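Local coordinates for 30-kDa cleavage and polyadenylation specificity factor 30 (Arabidopsis thaliana, PDB 5ZUU), which serves the CPSF complex in pre-mRNA 3'-end formation and poly(A) site choice, its YTH domain binding m6A-modified RNA, at residues 8-13 with 106-111. Numbering follows the deposited sequence.
Sequences TSHPLP and KWLKLC
With CG of His10 anti to its carbonyl carbon (chi1 -61°) and Lys106 extended until a bend at chi4 (94°), the imidazole and the ammonium group meet beside a classic beta bulge in strand 103-114 of the YTH domain. The bulge is defined by Leu108 and Lys109, both set opposite the single residue Cys74 on strand 70-77. One backbone hydrogen bond joins the two segments at the bulge: His10 N reaches Leu108 O at 2.9 Å, nearly straight at 160°.

Lys106 lies across one face of the imidazole. Its CE sits 4.2 Å from the centroid of the His10 ring, close to the ring normal, which meets the criterion for a CH-pi contact, while NZ is displaced toward the rim and comes within 3.3 Å of CE1 of His10. Glu168 of helix 159-172 ties the pair together: one carboxylate oxygen is hydrogen-bonded to His10 NE2 and the other forms a salt bridge with Lys106 NZ. Replacing His10 by an alanine is likely to leave the Glu168 carboxylate without one of its partners and the Lys106 chain without the ring it lies against.

The two methyls of Leu108 divide the apolar packing: CD2 lies 3.6 Å from His10 CB, and CD1 meets CD of the Pro13 ring end-on at 3.8 Å, beside Ile60 of strand 58-65. The other bulge residue, Lys109, runs its CD past Ser9 CB and ends in a salt bridge to Asp157. One water is hydrogen-bonded to Ser9 OG at 3.0 Å and accepts a weak bond from Lys109 NZ at 3.5 Å.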
# COMPACT_ATOMS: atom_id res chain seq x y z
N THR A 8 0.79 17.03 -5.03
CA THR A 8 -0.07 16.10 -5.68
C THR A 8 -0.07 14.71 -5.07
O THR A 8 -0.73 13.86 -5.56
CB THR A 8 0.42 15.96 -7.12
OG1 THR A 8 1.76 15.42 -7.10
CG2 THR A 8 0.36 17.36 -7.80
N SER A 9 0.75 14.49 -4.04
CA SER A 9 0.84 13.22 -3.34
C SER A 9 0.93 13.53 -1.82
O SER A 9 1.14 14.68 -1.44
CB SER A 9 2.07 12.43 -3.87
OG SER A 9 3.31 12.99 -3.45
N HIS A 10 0.70 12.55 -0.95
CA HIS A 10 0.80 12.79 0.45
C HIS A 10 2.20 12.33 0.81
O HIS A 10 2.64 11.27 0.36
CB HIS A 10 -0.24 12.01 1.27
CG HIS A 10 -1.63 12.35 0.91
ND1 HIS A 10 -2.28 13.43 1.47
CD2 HIS A 10 -2.47 11.83 -0.00
CE1 HIS A 10 -3.49 13.53 0.94
NE2 HIS A 10 -3.63 12.58 0.03
N PRO A 11 2.89 13.13 1.61
CA PRO A 11 4.18 12.72 2.15
C PRO A 11 4.04 11.52 3.13
O PRO A 11 3.04 11.34 3.79
CB PRO A 11 4.62 13.95 2.91
CG PRO A 11 3.32 14.53 3.41
CD PRO A 11 2.34 14.32 2.28
N LEU A 12 5.08 10.71 3.19
CA LEU A 12 5.20 9.69 4.15
C LEU A 12 4.92 10.28 5.52
O LEU A 12 5.55 11.24 5.88
CB LEU A 12 6.61 9.13 4.05
CG LEU A 12 6.79 7.74 4.60
CD1 LEU A 12 5.94 6.78 3.79
CD2 LEU A 12 8.27 7.42 4.55
N PRO A 13 3.89 9.79 6.27
CA PRO A 13 3.67 10.32 7.60
C PRO A 13 4.94 10.26 8.44
O PRO A 13 5.78 9.33 8.27
CB PRO A 13 2.66 9.35 8.22
CG PRO A 13 2.01 8.67 7.08
CD PRO A 13 2.95 8.71 5.94
N LYS A 106 -5.54 4.94 2.82
CA LYS A 106 -5.35 6.22 2.15
C LYS A 106 -4.10 6.11 1.32
O LYS A 106 -3.00 5.94 1.86
CB LYS A 106 -5.18 7.25 3.20
CG LYS A 106 -4.71 8.63 2.76
CD LYS A 106 -4.77 9.49 4.03
CE LYS A 106 -3.77 10.61 4.08
NZ LYS A 106 -4.46 11.81 3.57
N TRP A 107 -4.26 6.22 0.01
CA TRP A 107 -3.16 6.18 -0.92
C TRP A 107 -2.29 7.41 -0.79
O TRP A 107 -2.78 8.52 -0.80
CB TRP A 107 -3.70 6.02 -2.33
CG TRP A 107 -4.12 4.63 -2.53
CD1 TRP A 107 -5.41 4.12 -2.42
CD2 TRP A 107 -3.27 3.50 -2.67
NE1 TRP A 107 -5.39 2.76 -2.58
CE2 TRP A 107 -4.11 2.35 -2.77
CE3 TRP A 107 -1.89 3.35 -2.83
CZ2 TRP A 107 -3.61 1.07 -2.96
CZ3 TRP A 107 -1.39 2.08 -3.06
CH2 TRP A 107 -2.25 0.94 -3.08
N LEU A 108 -1.01 7.20 -0.51
CA LEU A 108 -0.10 8.30 -0.26
C LEU A 108 0.63 8.68 -1.55
O LEU A 108 0.67 9.85 -1.88
CB LEU A 108 0.83 8.00 0.88
CG LEU A 108 0.10 7.60 2.15
CD1 LEU A 108 1.12 6.99 3.11
CD2 LEU A 108 -0.67 8.75 2.81
N LYS A 109 1.13 7.70 -2.28
CA LYS A 109 1.92 7.88 -3.41
C LYS A 109 1.66 6.75 -4.36
O LYS A 109 1.73 5.58 -4.00
CB LYS A 109 3.40 7.83 -3.02
CG LYS A 109 4.40 7.94 -4.18
CD LYS A 109 4.40 9.35 -4.79
CE LYS A 109 5.18 9.38 -6.10
NZ LYS A 109 5.45 10.74 -6.74
N LEU A 110 1.38 7.10 -5.58
CA LEU A 110 1.20 6.15 -6.67
C LEU A 110 2.17 6.41 -7.81
O LEU A 110 2.32 7.57 -8.24
CB LEU A 110 -0.25 6.34 -7.17
CG LEU A 110 -1.17 5.65 -6.17
CD1 LEU A 110 -2.58 6.29 -6.13
CD2 LEU A 110 -1.19 4.13 -6.42
N CYS A 111 2.84 5.37 -8.27
CA CYS A 111 3.96 5.52 -9.20
C CYS A 111 4.32 4.14 -9.77
O CYS A 111 3.59 3.24 -9.51
CB CYS A 111 5.14 6.11 -8.43
SG CYS A 111 5.83 4.98 -7.15
O HOH W 1 3.82 13.77 -6.31